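Side-chain contacts in uncharacterized protein (Bacteroides vulgatus, PDB 4QB7), which probably forms part of the fimbrial tip, on surface filaments that mediate cell adhesion and biofilm formation: residues 98-101 and 107-110; 179-184 and 253-258. All coordinates share one frame; numbering follows the deposited sequence.

Contact 1. Residues 98-101 and 107-110. With SO4 (sulfate ion), chain P.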
loop_
_atom_site.group_PDB
_atom_site.type_symbol
_atom_site.label_atom_id
_atom_site.label_comp_id
_atom_site.label_asym_id
_atom_site.label_seq_id
_atom_site.Cartn_x
_atom_site.Cartn_y
_atom_site.Cartn_z
ATOM N N PRO A 98 10.503 -1.148 2.327
ATOM C CA PRO A 98 11.576 -1.975 2.926
ATOM C C PRO A 98 12.836 -1.891 2.076
ATOM O O PRO A 98 12.743 -1.609 0.886
ATOM C CB PRO A 98 10.955 -3.379 2.939
ATOM C CG PRO A 98 10.029 -3.375 1.772
ATOM C CD PRO A 98 9.461 -1.992 1.714
ATOM N N TYR A 99 14.005 -2.094 2.682
ATOM C CA TYR A 99 15.276 -2.014 1.967
ATOM C C TYR A 99 15.396 -3.052 0.830
ATOM O O TYR A 99 15.015 -4.205 1.001
ATOM C CB TYR A 99 16.409 -2.191 2.963
ATOM C CG TYR A 99 17.789 -2.230 2.350
ATOM C CD1 TYR A 99 18.462 -1.055 2.025
ATOM C CD2 TYR A 99 18.462 -3.439 2.174
ATOM C CE1 TYR A 99 19.735 -1.086 1.461
ATOM C CE2 TYR A 99 19.754 -3.478 1.657
ATOM C CZ TYR A 99 20.379 -2.300 1.285
ATOM O OH TYR A 99 21.654 -2.336 0.777
ATOM N N GLU A 100 15.966 -2.634 -0.304
ATOM C CA GLU A 100 16.241 -3.460 -1.484
ATOM C C GLU A 100 17.747 -3.711 -1.586
ATOM O O GLU A 100 18.499 -2.762 -1.802
ATOM C CB GLU A 100 15.706 -2.742 -2.743
ATOM C CG GLU A 100 15.943 -3.463 -4.059
ATOM C CD GLU A 100 15.407 -4.872 -4.118
ATOM O OE1 GLU A 100 14.170 -5.029 -4.193
ATOM O OE2 GLU A 100 16.221 -5.818 -4.046
ATOM N N SER A 101 18.205 -4.958 -1.408
ATOM C CA SER A 101 19.657 -5.245 -1.458
ATOM C C SER A 101 20.189 -5.362 -2.896
ATOM O O SER A 101 21.398 -5.250 -3.097
ATOM C CB SER A 101 20.013 -6.499 -0.664
ATOM O OG SER A 101 19.390 -7.650 -1.203
ATOM N N THR A 107 15.228 -7.623 -6.777
ATOM C CA THR A 107 15.080 -9.016 -6.358
ATOM C C THR A 107 14.209 -9.149 -5.099
ATOM O O THR A 107 13.258 -9.931 -5.085
ATOM C CB THR A 107 16.480 -9.608 -6.120
ATOM O OG1 THR A 107 17.261 -9.427 -7.295
ATOM C CG2 THR A 107 16.453 -11.070 -5.748
ATOM N N ASP A 108 14.552 -8.401 -4.051
ATOM C CA ASP A 108 13.904 -8.470 -2.754
ATOM C C ASP A 108 12.492 -7.911 -2.728
ATOM O O ASP A 108 11.591 -8.587 -2.238
ATOM C CB ASP A 108 14.741 -7.709 -1.703
ATOM C CG ASP A 108 16.191 -8.132 -1.516
ATOM O OD1 ASP A 108 16.598 -9.153 -2.110
ATOM O OD2 ASP A 108 16.913 -7.453 -0.747
ATOM N N GLN A 109 12.306 -6.649 -3.176
ATOM C CA GLN A 109 11.041 -5.935 -3.014
ATOM C C GLN A 109 10.357 -5.527 -4.299
ATOM O O GLN A 109 9.265 -4.962 -4.229
ATOM C CB GLN A 109 11.292 -4.654 -2.186
ATOM C CG GLN A 109 12.271 -4.769 -1.004
ATOM C CD GLN A 109 11.835 -5.709 0.108
ATOM O OE1 GLN A 109 10.707 -6.235 0.134
ATOM N NE2 GLN A 109 12.698 -5.884 1.102
ATOM N N LYS A 110 10.980 -5.796 -5.457
ATOM C CA LYS A 110 10.545 -5.368 -6.795
ATOM C C LYS A 110 10.649 -3.831 -6.858
ATOM O O LYS A 110 9.802 -3.172 -7.458
ATOM C CB LYS A 110 9.160 -5.902 -7.202
ATOM C CG LYS A 110 9.184 -7.374 -7.519
ATOM C CD LYS A 110 7.834 -7.842 -8.037
ATOM C CE LYS A 110 7.859 -9.284 -8.491
ATOM N NZ LYS A 110 8.760 -9.492 -9.664
HETATM S S SO4 P . 23.563 -5.099 1.418
HETATM O O1 SO4 P . 23.362 -4.140 0.329
HETATM O O2 SO4 P . 24.034 -4.420 2.652
HETATM O O3 SO4 P . 22.317 -5.803 1.722
HETATM O O4 SO4 P . 24.547 -6.079 0.958
HETATM O O HOH W 1 16.030 -6.751 1.725
#

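Contact 2. Residues 179-184 and 253-258. With SO4 (sulfate ion), chain B.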
loop_
_atom_site.group_PDB
_atom_site.type_symbol
_atom_site.label_atom_id
_atom_site.label_comp_id
_atom_site.label_asym_id
_atom_site.label_seq_id
_atom_site.Cartn_x
_atom_site.Cartn_y
_atom_site.Cartn_z
ATOM N N ASP A 179 -29.529 -5.508 3.048
ATOM C CA ASP A 179 -30.160 -4.223 3.433
ATOM C C ASP A 179 -31.248 -4.408 4.509
ATOM O O ASP A 179 -31.692 -3.432 5.104
ATOM C CB ASP A 179 -30.724 -3.449 2.211
ATOM C CG ASP A 179 -31.839 -4.133 1.438
ATOM O OD1 ASP A 179 -31.858 -5.388 1.405
ATOM O OD2 ASP A 179 -32.645 -3.417 0.798
ATOM N N VAL A 180 -31.670 -5.648 4.746
ATOM C CA VAL A 180 -32.705 -6.021 5.716
ATOM C C VAL A 180 -32.242 -7.230 6.528
ATOM O O VAL A 180 -31.370 -7.989 6.086
ATOM C CB VAL A 180 -34.092 -6.324 5.041
ATOM C CG1 VAL A 180 -34.672 -5.091 4.376
ATOM C CG2 VAL A 180 -34.012 -7.479 4.051
ATOM N N ASN A 181 -32.887 -7.438 7.685
ATOM C CA ASN A 181 -32.665 -8.601 8.524
ATOM C C ASN A 181 -33.267 -9.790 7.782
ATOM O O ASN A 181 -34.421 -9.733 7.368
ATOM C CB ASN A 181 -33.320 -8.369 9.887
ATOM C CG ASN A 181 -33.051 -9.423 10.932
ATOM O OD1 ASN A 181 -33.149 -10.641 10.703
ATOM N ND2 ASN A 181 -32.815 -8.965 12.142
ATOM N N LEU A 182 -32.480 -10.848 7.597
ATOM C CA LEU A 182 -32.842 -12.059 6.860
ATOM C C LEU A 182 -33.597 -13.067 7.694
ATOM O O LEU A 182 -34.031 -14.102 7.177
ATOM C CB LEU A 182 -31.572 -12.726 6.319
ATOM C CG LEU A 182 -30.603 -11.902 5.480
ATOM C CD1 LEU A 182 -29.416 -12.752 5.111
ATOM C CD2 LEU A 182 -31.275 -11.385 4.199
ATOM N N GLY A 183 -33.783 -12.765 8.970
ATOM C CA GLY A 183 -34.492 -13.674 9.855
ATOM C C GLY A 183 -33.604 -14.826 10.265
ATOM O O GLY A 183 -32.379 -14.701 10.236
ATOM N N THR A 184 -34.203 -15.951 10.646
ATOM C CA THR A 184 -33.441 -17.069 11.173
ATOM C C THR A 184 -33.141 -18.142 10.126
ATOM O O THR A 184 -32.181 -18.896 10.288
ATOM C CB THR A 184 -34.207 -17.690 12.367
ATOM O OG1 THR A 184 -35.513 -18.133 11.967
ATOM C CG2 THR A 184 -34.312 -16.751 13.555
ATOM N N SER A 253 -24.360 -12.332 6.834
ATOM C CA SER A 253 -25.809 -12.188 7.112
ATOM C C SER A 253 -26.234 -11.052 8.071
ATOM O O SER A 253 -27.421 -10.711 8.080
ATOM C CB SER A 253 -26.374 -13.491 7.648
ATOM O OG SER A 253 -25.926 -14.584 6.864
ATOM N N ASP A 254 -25.310 -10.471 8.859
ATOM C CA ASP A 254 -25.623 -9.403 9.817
ATOM C C ASP A 254 -25.983 -8.094 9.099
ATOM O O ASP A 254 -25.147 -7.511 8.419
ATOM C CB ASP A 254 -24.426 -9.184 10.762
ATOM C CG ASP A 254 -24.711 -8.430 12.054
ATOM O OD1 ASP A 254 -25.749 -7.704 12.119
ATOM O OD2 ASP A 254 -23.891 -8.540 12.992
ATOM N N ASP A 255 -27.212 -7.632 9.266
ATOM C CA ASP A 255 -27.701 -6.412 8.615
ATOM C C ASP A 255 -27.334 -5.147 9.401
ATOM O O ASP A 255 -27.397 -4.031 8.859
ATOM C CB ASP A 255 -29.225 -6.497 8.447
ATOM C CG ASP A 255 -29.978 -6.495 9.762
ATOM O OD1 ASP A 255 -29.869 -7.505 10.510
ATOM O OD2 ASP A 255 -30.676 -5.477 10.051
ATOM N N GLN A 256 -26.982 -5.327 10.681
ATOM C CA GLN A 256 -26.650 -4.242 11.604
ATOM C C GLN A 256 -25.203 -3.783 11.457
ATOM O O GLN A 256 -24.968 -2.576 11.426
ATOM C CB GLN A 256 -26.960 -4.642 13.051
ATOM C CG GLN A 256 -28.471 -4.651 13.383
ATOM C CD GLN A 256 -29.134 -3.301 13.171
ATOM O OE1 GLN A 256 -29.859 -3.086 12.190
ATOM N NE2 GLN A 256 -28.860 -2.343 14.062
ATOM N N ASN A 257 -24.247 -4.735 11.319
ATOM C CA ASN A 257 -22.813 -4.478 11.125
ATOM C C ASN A 257 -22.292 -5.307 9.985
ATOM O O ASN A 257 -22.362 -6.539 10.043
ATOM C CB ASN A 257 -21.991 -4.791 12.388
ATOM C CG ASN A 257 -22.554 -4.218 13.654
ATOM O OD1 ASN A 257 -22.487 -3.007 13.879
ATOM N ND2 ASN A 257 -23.164 -5.086 14.476
ATOM N N ALA A 258 -21.772 -4.627 8.938
ATOM C CA ALA A 258 -21.204 -5.257 7.753
ATOM C C ALA A 258 -20.051 -6.137 8.160
ATOM O O ALA A 258 -19.272 -5.748 9.024
ATOM C CB ALA A 258 -20.754 -4.208 6.763
HETATM S S SO4 B . -21.294 -0.772 8.712
HETATM O O1 SO4 B . -21.439 -0.615 10.156
HETATM O O2 SO4 B . -21.510 0.506 8.015
HETATM O O3 SO4 B . -19.936 -1.255 8.424
HETATM O O4 SO4 B . -22.309 -1.739 8.309
HETATM O O HOH W 2 -31.511 -3.014 8.553
HETATM O O HOH W 3 -32.293 -5.871 12.481
HETATM O O HOH W 4 -29.792 -10.965 9.261
#

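Contact 1. Residues 98-101 and 107-110
Glu-100 reaches across to residues 107-110 and grips two consecutive backbone amides with its two carboxylate oxygens. Asp-108 N gives to OE2 of Glu-100 over 3.1 Å on the syn lone pair, and Gln-109 N meets OE1 of Glu-100 at 2.7 Å, also on the syn side but 24° out of the carboxylate plane. A bend at chi2 (56°) turns the acid toward these amides; OE2 also takes Lys-102 N. In return, OD2 of Asp-108 accepts from Ser-101 N (2.9 Å), which comes from above the carboxylate plane, and from Ser-101 OG on the syn side. The connection from strand 90-97 to strand 111-113 of this fimbrillin-like protein is thus folded back on itself, each arm lending a carboxylate to donors of the other. Gln-109 adds a bond from NE2 to Tyr-99 O at 2.9 Å; the acceptor lies close to the amide plane, while NE2 sits above the carbonyl plane. A water donates to both Tyr-99 O and Asp-108 OD2. If both acids are ionised, as is likely, Glu-100 OE2 and Asp-108 OD2, 3.7 Å apart, would repel each other, which the surrounding donors would probably offset. The Pro-98 ring packs against the Gln-109 amide group, CG 3.4 Å from CD.

Contact 2. Residues 179-184 and 253-258
Asp-255 lays its side chain against the backbone of Val-180 and Asn-181, with no direct hydrogen bond between the two segments. Both are surface loops of the fimbrillin-like fold, running out of and into the antiparallel strands 159-178 and 259-270, and each contains an Asx turn: Asn-181 OD1 accepts from Gly-183 N (2.8 Å, 153° at the hydrogen), and Asp-254 OD1 accepts from Gln-256 N.

At its base, CB of Asp-255 rests 3.5 Å from Val-180 O; the side chain also touches Pro-178 at the end of strand 159-178. The next atom, CG, sits between the backbone N and carbonyl carbon of its own residue (chi1 66°), which brings it 3.6 Å from CA of Asn-181. Of the two oxygens, OD1 packs 3.6 Å from CB of Asn-181, with the carboxylate plane turned 48° from that residue's amide. OD2 takes the water-mediated part: one water donates to OD2 of Asp-255 at 3.0 Å and weakly to Asp-179 O. A second water donates to OD2 of Asp-255 at 2.9 Å and accepts from Asn-181 ND2. With an alanine in place of Asp-255, both waters would probably be left without their shared acceptor and a gap would open beside Asn-181, whose amide would lose its water link to the other loop.

Further along, Leu-182 and Ser-253 meet through carbon, and the leucine also packs on Ile-188 and Met-333. The hydroxyl of Ser-253 is engaged elsewhere, with Asn-251 OD1 and Ile-188 N. Beyond the interface, Ala-258 N holds a sulfate, probably from the crystallisation liquor, that Lys-177 NZ also binds. A third water spans the loops at the leucine, accepting from Leu-182 N and donating to Ser-253 O at 2.7 Å.

Contact 1 closes before contact 2 opens along the chain, and the two lie on opposite sides of the chain's centre, their own centres 44 Å apart and their nearest atoms about 30 Å apart. What they share is the mixed sheet: strand 90-97 leads into contact 1, while its members 159-178 and 259-270 border the loops of contact 2. Contact 1 is local, folding a single connection that passes on to strand 111-113 of a second sheet. Contact 2 instead joins loops 69 residues apart, where the chain crosses to and from the sheet holding strands 186-196 and 250-251. Both are thus surface connections between sheets of an elongated molecule.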